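Local coordinates for uncharacterized protein (Corynebacterium glutamicum, PDB 2NSF), which catalyses, as a zinc-binding and mycothiol-dependent enzyme, the isomerisation of maleylpyruvate, at residues A202-V207 with P218-Q223; D224-S229 with S249-V254; L208-S213 with G230-I235; W86-E91 with E134-A139. All coordinates share one frame; numbering follows the deposited sequence.

Contact 1 (A202-V207 with P218-Q223)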
loop_
_atom_site.group_PDB
_atom_site.type_symbol
_atom_site.label_atom_id
_atom_site.label_comp_id
_atom_site.label_asym_id
_atom_site.label_seq_id
_atom_site.Cartn_x
_atom_site.Cartn_y
_atom_site.Cartn_z
ATOM N N ALA A 202 -12.899 15.194 -2.432
ATOM C CA ALA A 202 -12.952 14.900 -1.004
ATOM C C ALA A 202 -11.987 15.748 -0.183
ATOM O O ALA A 202 -11.004 16.277 -0.704
ATOM C CB ALA A 202 -12.666 13.426 -0.771
ATOM N N GLY A 203 -12.283 15.867 1.109
ATOM C CA GLY A 203 -11.436 16.630 2.008
ATOM C C GLY A 203 -11.405 18.123 1.754
ATOM O O GLY A 203 -10.333 18.727 1.769
ATOM N N GLU A 204 -12.571 18.725 1.527
ATOM C CA GLU A 204 -12.637 20.165 1.279
ATOM C C GLU A 204 -12.027 20.950 2.439
ATOM O O GLU A 204 -12.415 20.772 3.597
ATOM C CB GLU A 204 -14.090 20.611 1.068
ATOM C CG GLU A 204 -14.823 19.878 -0.049
ATOM C CD GLU A 204 -16.224 20.427 -0.289
ATOM O OE1 GLU A 204 -16.847 20.920 0.673
ATOM O OE2 GLU A 204 -16.709 20.352 -1.439
ATOM N N GLY A 205 -11.071 21.816 2.119
ATOM C CA GLY A 205 -10.421 22.630 3.130
ATOM C C GLY A 205 -9.393 21.904 3.984
ATOM O O GLY A 205 -8.658 22.542 4.735
ATOM N N LEU A 206 -9.335 20.580 3.871
ATOM C CA LEU A 206 -8.391 19.788 4.660
ATOM C C LEU A 206 -6.999 19.784 4.037
ATOM O O LEU A 206 -6.833 19.449 2.864
ATOM C CB LEU A 206 -8.891 18.345 4.804
ATOM C CG LEU A 206 -7.993 17.399 5.611
ATOM C CD1 LEU A 206 -7.890 17.887 7.054
ATOM C CD2 LEU A 206 -8.559 15.986 5.565
ATOM N N VAL A 207 -6.001 20.151 4.831
ATOM C CA VAL A 207 -4.618 20.191 4.368
ATOM C C VAL A 207 -3.708 19.490 5.369
ATOM O O VAL A 207 -3.762 19.777 6.562
ATOM C CB VAL A 207 -4.119 21.650 4.208
ATOM C CG1 VAL A 207 -2.663 21.664 3.733
ATOM C CG2 VAL A 207 -5.008 22.399 3.217
ATOM N N PRO A 218 -2.429 19.493 0.261
ATOM C CA PRO A 218 -3.843 19.867 0.226
ATOM C C PRO A 218 -4.721 18.861 -0.500
ATOM O O PRO A 218 -4.248 18.087 -1.327
ATOM C CB PRO A 218 -3.821 21.213 -0.487
ATOM C CG PRO A 218 -2.718 21.019 -1.492
ATOM C CD PRO A 218 -1.641 20.325 -0.672
ATOM N N ALA A 219 -6.006 18.890 -0.174
ATOM C CA ALA A 219 -6.983 18.016 -0.807
ATOM C C ALA A 219 -7.865 18.914 -1.669
ATOM O O ALA A 219 -7.372 19.838 -2.317
ATOM C CB ALA A 219 -7.816 17.306 0.255
ATOM N N ALA A 220 -9.167 18.659 -1.682
ATOM C CA ALA A 220 -10.071 19.486 -2.478
ATOM C C ALA A 220 -10.192 20.863 -1.827
ATOM O O ALA A 220 -10.183 20.977 -0.607
ATOM C CB ALA A 220 -11.437 18.820 -2.576
ATOM N N PRO A 221 -10.308 21.932 -2.635
ATOM C CA PRO A 221 -10.424 23.274 -2.055
ATOM C C PRO A 221 -11.718 23.487 -1.273
ATOM O O PRO A 221 -12.759 22.931 -1.613
ATOM C CB PRO A 221 -10.312 24.189 -3.278
ATOM C CG PRO A 221 -10.923 23.372 -4.370
ATOM C CD PRO A 221 -10.361 21.980 -4.109
ATOM N N GLY A 222 -11.634 24.288 -0.218
ATOM C CA GLY A 222 -12.794 24.565 0.605
ATOM C C GLY A 222 -12.677 25.950 1.213
ATOM O O GLY A 222 -11.625 26.577 1.114
ATOM N N GLN A 223 -13.740 26.426 1.848
ATOM C CA GLN A 223 -13.718 27.756 2.446
ATOM C C GLN A 223 -13.127 27.773 3.839
ATOM O O GLN A 223 -12.572 28.777 4.281
ATOM C CB GLN A 223 -15.125 28.338 2.506
ATOM C CG GLN A 223 -16.161 27.410 3.103
ATOM C CD GLN A 223 -17.226 27.058 2.093
ATOM O OE1 GLN A 223 -17.271 27.638 1.007
ATOM N NE2 GLN A 223 -18.096 26.117 2.440
HETATM O O HOH W 1 -8.002 20.900 0.988
#
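Positive phi angles at Gly203 (67°) and Gly205 (76°) curl residues 202-207 so that their backbone polar groups turn to Ala219 and Ala220. Glycine adopts such angles readily, and Gly205 takes the third place of the type II turn from Gly203 to Leu206, where it is the classic choice. Three main-chain hydrogen bonds then join the segments. Ala220 N donates to Ala202 O (3.2 Å), while Ala220 O receives Gly205 N at 3.0 Å. Ala219 N gives its proton to Leu206 O (3.2 Å), less straight at 137°, and also to a water, which lies 2.6 Å from Leu206 O and close to Ala220 O as well. The water thus fills in where the two chains part beyond the antiparallel, non-hydrogen-bonded pair Val207-Pro218. Methyl groups are all the side chain this tight fit takes: Ala219 CB rests 3.3 Å from Gly203 O, and Ala220 CB comes to 3.2 Å from Ala202 O. Gly222, bare of a side chain, passes with its CA 4.0 Å from Gly205 CA. Val207 CG2 meets Pro218 CB at 4.1 Å, a modest apolar touch, and Trp197 of helix 183-199 packs on Ala202, Leu206 and Ala219. Because the bonds run between main-chain atoms, what the contact asks of its residues is chiefly small size and permissive backbone angles.

Contact 2 (D224-S229 with S249-V254)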
loop_
_atom_site.group_PDB
_atom_site.type_symbol
_atom_site.label_atom_id
_atom_site.label_comp_id
_atom_site.label_asym_id
_atom_site.label_seq_id
_atom_site.Cartn_x
_atom_site.Cartn_y
_atom_site.Cartn_z
ATOM N N ASP A 224 -13.259 26.659 4.538
ATOM C CA ASP A 224 -12.736 26.585 5.880
ATOM C C ASP A 224 -11.551 25.648 5.918
ATOM O O ASP A 224 -11.695 24.435 5.816
ATOM C CB ASP A 224 -13.832 26.140 6.833
ATOM C CG ASP A 224 -15.013 27.089 6.821
ATOM O OD1 ASP A 224 -14.771 28.313 6.762
ATOM O OD2 ASP A 224 -16.167 26.622 6.865
ATOM N N GLU A 225 -10.371 26.240 6.046
ATOM C CA GLU A 225 -9.152 25.462 6.086
ATOM C C GLU A 225 -8.939 24.812 7.443
ATOM O O GLU A 225 -9.122 25.440 8.487
ATOM C CB GLU A 225 -7.947 26.342 5.762
ATOM C CG GLU A 225 -6.639 25.577 5.752
ATOM C CD GLU A 225 -5.426 26.479 5.729
ATOM O OE1 GLU A 225 -5.205 27.222 6.709
ATOM O OE2 GLU A 225 -4.690 26.444 4.725
ATOM N N VAL A 226 -8.575 23.537 7.416
ATOM C CA VAL A 226 -8.278 22.786 8.622
ATOM C C VAL A 226 -6.935 22.128 8.336
ATOM O O VAL A 226 -6.818 21.309 7.426
ATOM C CB VAL A 226 -9.330 21.703 8.910
ATOM C CG1 VAL A 226 -8.924 20.895 10.143
ATOM C CG2 VAL A 226 -10.684 22.353 9.133
ATOM N N VAL A 227 -5.917 22.514 9.098
ATOM C CA VAL A 227 -4.582 21.966 8.909
ATOM C C VAL A 227 -4.273 20.894 9.941
ATOM O O VAL A 227 -4.295 21.156 11.147
ATOM C CB VAL A 227 -3.510 23.072 9.014
ATOM C CG1 VAL A 227 -2.134 22.497 8.709
ATOM C CG2 VAL A 227 -3.836 24.200 8.052
ATOM N N VAL A 228 -4.008 19.683 9.460
ATOM C CA VAL A 228 -3.661 18.564 10.328
ATOM C C VAL A 228 -2.161 18.401 10.142
ATOM O O VAL A 228 -1.700 18.064 9.053
ATOM C CB VAL A 228 -4.391 17.276 9.902
ATOM C CG1 VAL A 228 -3.880 16.089 10.712
ATOM C CG2 VAL A 228 -5.887 17.449 10.109
ATOM N N SER A 229 -1.400 18.643 11.205
ATOM C CA SER A 229 0.050 18.577 11.100
ATOM C C SER A 229 0.755 17.605 12.039
ATOM O O SER A 229 0.218 17.195 13.071
ATOM C CB SER A 229 0.633 19.976 11.307
ATOM O OG SER A 229 0.288 20.459 12.593
ATOM N N SER A 249 -4.653 19.333 15.162
ATOM C CA SER A 249 -5.430 20.174 14.257
ATOM C C SER A 249 -5.338 21.660 14.580
ATOM O O SER A 249 -5.263 22.054 15.741
ATOM C CB SER A 249 -6.902 19.749 14.280
ATOM O OG SER A 249 -7.705 20.643 13.529
ATOM N N SER A 250 -5.354 22.479 13.536
ATOM C CA SER A 250 -5.283 23.926 13.685
ATOM C C SER A 250 -6.553 24.468 14.339
ATOM O O SER A 250 -6.580 25.606 14.807
ATOM C CB SER A 250 -5.091 24.579 12.315
ATOM O OG SER A 250 -6.174 24.262 11.460
ATOM N N THR A 251 -7.602 23.649 14.363
ATOM C CA THR A 251 -8.872 24.047 14.968
ATOM C C THR A 251 -9.054 23.398 16.333
ATOM O O THR A 251 -10.106 23.538 16.961
ATOM C CB THR A 251 -10.066 23.637 14.094
ATOM O OG1 THR A 251 -10.086 22.209 13.957
ATOM C CG2 THR A 251 -9.965 24.276 12.720
ATOM N N GLY A 252 -8.029 22.679 16.782
ATOM C CA GLY A 252 -8.095 22.022 18.074
ATOM C C GLY A 252 -8.705 20.635 18.039
ATOM O O GLY A 252 -8.629 19.897 19.020
ATOM N N GLU A 253 -9.309 20.266 16.916
ATOM C CA GLU A 253 -9.923 18.948 16.803
ATOM C C GLU A 253 -9.675 18.323 15.431
ATOM O O GLU A 253 -10.031 18.893 14.404
ATOM C CB GLU A 253 -11.424 19.051 17.067
ATOM C CG GLU A 253 -12.169 17.724 17.058
ATOM C CD GLU A 253 -12.546 17.255 18.452
ATOM O OE1 GLU A 253 -12.735 18.119 19.337
ATOM O OE2 GLU A 253 -12.673 16.029 18.661
ATOM N N VAL A 254 -9.064 17.142 15.437
ATOM C CA VAL A 254 -8.744 16.414 14.213
ATOM C C VAL A 254 -9.968 15.706 13.645
ATOM O O VAL A 254 -10.563 14.850 14.298
ATOM C CB VAL A 254 -7.637 15.362 14.471
ATOM C CG1 VAL A 254 -7.272 14.657 13.177
ATOM C CG2 VAL A 254 -6.412 16.031 15.077
HETATM O O HOH W 2 -7.610 26.316 10.483
#
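Ser250 reaches Val227 with its whole short side chain. Its CB stands 3.7 Å from Val227 O, and the next step, with OG turned between its own N and carbonyl carbon (chi1 60°), carries the hydroxyl to Val227 N, which donates to it at 2.9 Å in a nearly straight bond (168°). The same OG is 2.7 Å from a water that donates to Glu225 O. Since Ser250 N also donates to Val227 O (2.9 Å), the pair resembles a hydrogen-bonded antiparallel pair in which a serine hydroxyl stands in for the carbonyl; it extends the ladder one step past Val228-Ser249 as the chain bends into the type I turn Ser249-Gly252. Serine suits this place, small and able to accept. Inside the turn, the hydroxyls of Ser249 and Thr251 share a hydrogen bond of 2.9 Å between OG and OG1. Val226 lies against them, its CG1 3.6 Å from Ser249 OG and its CG2 4.1 Å from Thr251 CG2. Strand 226-230 here runs between strands 206-210 and 247-249; Glu225 forms a salt bridge with Arg216 of strand 215-218, and Val228 and Val254 both lean on Tyr238 of helix 232-239.

Contact 3 (L208-S213 with G230-I235)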
loop_
_atom_site.group_PDB
_atom_site.type_symbol
_atom_site.label_atom_id
_atom_site.label_comp_id
_atom_site.label_asym_id
_atom_site.label_seq_id
_atom_site.Cartn_x
_atom_site.Cartn_y
_atom_site.Cartn_z
ATOM N N LEU A 208 -2.878 18.572 4.884
ATOM C CA LEU A 208 -1.944 17.871 5.755
ATOM C C LEU A 208 -0.643 18.657 5.736
ATOM O O LEU A 208 -0.216 19.131 4.683
ATOM C CB LEU A 208 -1.676 16.459 5.246
ATOM C CG LEU A 208 -2.872 15.552 4.966
ATOM C CD1 LEU A 208 -2.344 14.175 4.600
ATOM C CD2 LEU A 208 -3.800 15.485 6.181
ATOM N N LEU A 209 -0.010 18.791 6.894
ATOM C CA LEU A 209 1.241 19.527 6.961
ATOM C C LEU A 209 2.357 18.701 7.564
ATOM O O LEU A 209 2.242 18.227 8.692
ATOM C CB LEU A 209 1.070 20.803 7.796
ATOM C CG LEU A 209 2.353 21.581 8.118
ATOM C CD1 LEU A 209 2.963 22.136 6.836
ATOM C CD2 LEU A 209 2.039 22.714 9.090
ATOM N N ASP A 210 3.415 18.503 6.784
ATOM C CA ASP A 210 4.605 17.809 7.262
ATOM C C ASP A 210 5.286 19.012 7.899
ATOM O O ASP A 210 5.944 19.796 7.213
ATOM C CB ASP A 210 5.440 17.302 6.086
ATOM C CG ASP A 210 6.790 16.750 6.524
ATOM O OD1 ASP A 210 7.203 17.005 7.677
ATOM O OD2 ASP A 210 7.447 16.077 5.707
ATOM N N GLU A 211 5.117 19.173 9.205
ATOM C CA GLU A 211 5.672 20.339 9.874
ATOM C C GLU A 211 7.192 20.473 9.811
ATOM O O GLU A 211 7.706 21.543 9.490
ATOM C CB GLU A 211 5.178 20.400 11.321
ATOM C CG GLU A 211 5.586 21.679 12.037
ATOM C CD GLU A 211 4.658 22.033 13.180
ATOM O OE1 GLU A 211 4.330 21.139 13.985
ATOM O OE2 GLU A 211 4.263 23.214 13.274
ATOM N N PRO A 212 7.931 19.393 10.102
ATOM C CA PRO A 212 9.391 19.510 10.044
ATOM C C PRO A 212 9.915 20.020 8.702
ATOM O O PRO A 212 10.859 20.808 8.660
ATOM C CB PRO A 212 9.858 18.086 10.347
ATOM C CG PRO A 212 8.810 17.592 11.288
ATOM C CD PRO A 212 7.536 18.063 10.597
ATOM N N SER A 213 9.309 19.580 7.601
ATOM C CA SER A 213 9.772 20.009 6.284
ATOM C C SER A 213 8.936 21.130 5.670
ATOM O O SER A 213 9.194 21.558 4.547
ATOM C CB SER A 213 9.795 18.823 5.320
ATOM O OG SER A 213 8.483 18.503 4.888
ATOM N N GLY A 230 1.980 17.259 11.658
ATOM C CA GLY A 230 2.796 16.352 12.444
ATOM C C GLY A 230 4.009 15.985 11.619
ATOM O O GLY A 230 4.327 16.672 10.649
ATOM N N SER A 231 4.706 14.919 11.997
ATOM C CA SER A 231 5.857 14.485 11.219
ATOM C C SER A 231 5.264 13.778 10.004
ATOM O O SER A 231 4.063 13.511 9.966
ATOM C CB SER A 231 6.713 13.497 12.014
ATOM O OG SER A 231 5.986 12.306 12.282
ATOM N N LEU A 232 6.100 13.460 9.024
ATOM C CA LEU A 232 5.612 12.788 7.825
ATOM C C LEU A 232 4.953 11.451 8.169
ATOM O O LEU A 232 3.884 11.124 7.652
ATOM C CB LEU A 232 6.762 12.578 6.839
ATOM C CG LEU A 232 6.431 12.017 5.457
ATOM C CD1 LEU A 232 5.497 12.967 4.706
ATOM C CD2 LEU A 232 7.723 11.810 4.682
ATOM N N ALA A 233 5.581 10.674 9.050
ATOM C CA ALA A 233 5.005 9.388 9.429
ATOM C C ALA A 233 3.639 9.617 10.076
ATOM O O ALA A 233 2.698 8.856 9.860
ATOM C CB ALA A 233 5.927 8.661 10.395
ATOM N N GLY A 234 3.541 10.683 10.865
ATOM C CA GLY A 234 2.289 10.995 11.529
ATOM C C GLY A 234 1.150 11.347 10.585
ATOM O O GLY A 234 0.028 10.858 10.756
ATOM N N ILE A 235 1.410 12.186 9.586
ATOM C CA ILE A 235 0.330 12.555 8.681
ATOM C C ILE A 235 -0.028 11.428 7.731
ATOM O O ILE A 235 -1.172 11.327 7.313
ATOM C CB ILE A 235 0.629 13.855 7.874
ATOM C CG1 ILE A 235 1.850 13.685 6.974
ATOM C CG2 ILE A 235 0.820 15.018 8.846
ATOM C CD1 ILE A 235 2.049 14.843 6.001
HETATM O O HOH W 3 8.672 15.024 8.888
#
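Asp210 OD1 takes a proton from a water at 2.7 Å, and that water in turn accepts from Leu232 N (3.0 Å) in the first turn of the helix; a weak bond from Ser213 N grips the same oxygen. The other oxygen, OD2, is met from above the carboxylate plane by Ser213 OG, which donates at 2.8 Å, and lies 3.7 Å from Leu232 CB. An aspartate suits this spot, since its charge would probably be eased by the nearby start of the helix, whose first N-H, that of Leu232, reaches it through the water. Ser231 is the N-cap, its OG accepting from Gly234 N. Just before it, Gly230 pairs in parallel with Asp210: Gly230 N donates to Leu209 O at 3.1 Å, and Glu211 N to Gly230 O at 3.0 Å. Ile235 then folds back over the strand. With CG1 between its N and carbonyl carbon (chi1 62°), it sets CG2 3.5 Å from Leu209 O and CD1 4.1 Å from Leu208 CB, a branched apolar chain filling the angle between helix and strand. Helix 232-239 thus lies on the sheet beside helix 183-199, where Leu232 touches Leu186 and Arg187 and Leu208 touches Thr194, while Tyr217 of strand 215-218 flanks Leu208 and Ile235.

Contact 4 (W86-E91 with E134-A139); sequences WANTGE and ETSEDA
Asn88 and Ala139 bury more surface in this contact than any other residues, with Ala87 completing the group. The side chain of Asn88 leaves the helix with CG anti to the carbonyl carbon (chi1 -70°), which swings the amide out over Ala139 and up to the backbone of Thr135: its CG is 3.9 Å from Ala139 CB and 4.0 Å from Thr135 CA. The short amide side chain crosses that of Thr135 at about a right angle. The two alanines fit each other in a reciprocal way. Ala87 CB sits 3.6 Å from Ala139 O, and Ala139 CB lies 3.6 Å from Ala87 O, with the methyls themselves 4.4 Å apart; such small side chains suit a place where the CA atoms of Ala87 and Ala139 come to 5.1 Å. The contact ties the end of helix 66-89, which carries the zinc ligand His72 farther back, to the loop leaving helix 114-133, in an N-terminal domain probably of the DinB-like helical-bundle type. Thr135 OG1 is hydrogen-bonded to Ala131 O of helix 114-133, which ties the residue facing the amide back to the helix it follows, and Ala87 also touches His142 and Ala154.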
loop_
_atom_site.group_PDB
_atom_site.type_symbol
_atom_site.label_atom_id
_atom_site.label_comp_id
_atom_site.label_asym_id
_atom_site.label_seq_id
_atom_site.Cartn_x
_atom_site.Cartn_y
_atom_site.Cartn_z
ATOM N N TRP A 86 1.053 -9.457 -18.537
ATOM C CA TRP A 86 0.400 -8.631 -19.546
ATOM C C TRP A 86 1.482 -7.772 -20.204
ATOM O O TRP A 86 1.552 -7.657 -21.430
ATOM C CB TRP A 86 -0.644 -7.752 -18.847
ATOM C CG TRP A 86 -1.381 -6.740 -19.694
ATOM C CD1 TRP A 86 -1.123 -6.386 -20.993
ATOM C CD2 TRP A 86 -2.476 -5.922 -19.268
ATOM N NE1 TRP A 86 -1.992 -5.398 -21.396
ATOM C CE2 TRP A 86 -2.832 -5.095 -20.355
ATOM C CE3 TRP A 86 -3.193 -5.807 -18.068
ATOM C CZ2 TRP A 86 -3.875 -4.165 -20.280
ATOM C CZ3 TRP A 86 -4.228 -4.886 -17.992
ATOM C CH2 TRP A 86 -4.558 -4.076 -19.093
ATOM N N ALA A 87 2.338 -7.187 -19.374
ATOM C CA ALA A 87 3.411 -6.328 -19.853
ATOM C C ALA A 87 4.427 -7.049 -20.735
ATOM O O ALA A 87 4.818 -6.534 -21.784
ATOM C CB ALA A 87 4.124 -5.686 -18.670
ATOM N N ASN A 88 4.854 -8.234 -20.312
ATOM C CA ASN A 88 5.844 -8.994 -21.064
ATOM C C ASN A 88 5.322 -9.730 -22.295
ATOM O O ASN A 88 6.089 -10.006 -23.219
ATOM C CB ASN A 88 6.554 -9.996 -20.146
ATOM C CG ASN A 88 7.466 -9.324 -19.138
ATOM O OD1 ASN A 88 7.101 -9.133 -17.978
ATOM N ND2 ASN A 88 8.660 -8.955 -19.581
ATOM N N THR A 89 4.032 -10.045 -22.320
ATOM C CA THR A 89 3.463 -10.764 -23.458
ATOM C C THR A 89 2.612 -9.868 -24.347
ATOM O O THR A 89 2.343 -10.201 -25.505
ATOM C CB THR A 89 2.579 -11.942 -22.995
ATOM O OG1 THR A 89 1.371 -11.433 -22.415
ATOM C CG2 THR A 89 3.313 -12.790 -21.967
ATOM N N GLY A 90 2.191 -8.733 -23.802
ATOM C CA GLY A 90 1.357 -7.813 -24.554
ATOM C C GLY A 90 -0.092 -8.261 -24.536
ATOM O O GLY A 90 -0.955 -7.635 -25.148
ATOM N N GLU A 91 -0.366 -9.349 -23.823
ATOM C CA GLU A 91 -1.718 -9.884 -23.741
ATOM C C GLU A 91 -2.404 -9.476 -22.444
ATOM O O GLU A 91 -1.975 -9.861 -21.354
ATOM C CB GLU A 91 -1.673 -11.403 -23.863
ATOM C CG GLU A 91 -0.782 -11.868 -25.000
ATOM C CD GLU A 91 -1.039 -13.300 -25.400
ATOM O OE1 GLU A 91 -0.951 -14.193 -24.531
ATOM O OE2 GLU A 91 -1.328 -13.530 -26.597
ATOM N N GLU A 134 12.705 -11.163 -14.643
ATOM C CA GLU A 134 12.696 -11.575 -16.043
ATOM C C GLU A 134 11.991 -10.606 -16.986
ATOM O O GLU A 134 11.830 -10.897 -18.173
ATOM C CB GLU A 134 12.074 -12.969 -16.168
ATOM C CG GLU A 134 12.697 -13.990 -15.222
ATOM C CD GLU A 134 12.234 -15.409 -15.494
ATOM O OE1 GLU A 134 11.069 -15.593 -15.899
ATOM O OE2 GLU A 134 13.034 -16.346 -15.287
ATOM N N THR A 135 11.583 -9.453 -16.466
ATOM C CA THR A 135 10.897 -8.449 -17.274
ATOM C C THR A 135 11.878 -7.714 -18.183
ATOM O O THR A 135 12.936 -7.266 -17.739
ATOM C CB THR A 135 10.165 -7.426 -16.374
ATOM O OG1 THR A 135 9.102 -8.087 -15.679
ATOM C CG2 THR A 135 9.587 -6.282 -17.204
ATOM N N SER A 136 11.520 -7.595 -19.459
ATOM C CA SER A 136 12.374 -6.921 -20.430
ATOM C C SER A 136 12.315 -5.409 -20.265
ATOM O O SER A 136 11.368 -4.872 -19.691
ATOM C CB SER A 136 11.961 -7.291 -21.857
ATOM O OG SER A 136 10.652 -6.834 -22.146
ATOM N N GLU A 137 13.335 -4.731 -20.778
ATOM C CA GLU A 137 13.418 -3.280 -20.699
ATOM C C GLU A 137 12.160 -2.602 -21.240
ATOM O O GLU A 137 11.583 -1.740 -20.578
ATOM C CB GLU A 137 14.650 -2.790 -21.470
ATOM C CG GLU A 137 14.750 -1.278 -21.583
ATOM C CD GLU A 137 16.070 -0.738 -21.070
ATOM O OE1 GLU A 137 16.422 -1.040 -19.909
ATOM O OE2 GLU A 137 16.752 -0.009 -21.822
ATOM N N ASP A 138 11.733 -2.994 -22.436
ATOM C CA ASP A 138 10.543 -2.399 -23.037
ATOM C C ASP A 138 9.277 -2.685 -22.237
ATOM O O ASP A 138 8.411 -1.821 -22.106
ATOM C CB ASP A 138 10.345 -2.902 -24.472
ATOM C CG ASP A 138 11.517 -2.570 -25.379
ATOM O OD1 ASP A 138 12.277 -1.630 -25.062
ATOM O OD2 ASP A 138 11.666 -3.247 -26.421
ATOM N N ALA A 139 9.170 -3.897 -21.702
ATOM C CA ALA A 139 7.994 -4.292 -20.935
ATOM C C ALA A 139 7.744 -3.411 -19.714
ATOM O O ALA A 139 6.594 -3.204 -19.317
ATOM C CB ALA A 139 8.117 -5.755 -20.508
#

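How the contacts relate
Contacts 1, 2 and 3 belong to one small mixed sheet of the C-terminal domain; contact 4 lies in the helical N-terminal domain, its centre about 38 to 46 Å from their centres. Strand 206-210 serves contacts 1 and 3, while strand 226-230 beside it serves contact 2 and leads into the helix of contact 3. The sheet bonds Gly205 O-Val226 N and Val228 O-Leu209 N join contact 2 to contacts 1 and 3. Contact 2 is at the surface and leans on serine hydroxyls; the others are partly buried. Main-chain bonds dominate contact 1, contact 3 adds a charged carboxylate and an isoleucine, and contact 4 rests on close-packed alanines and an amide.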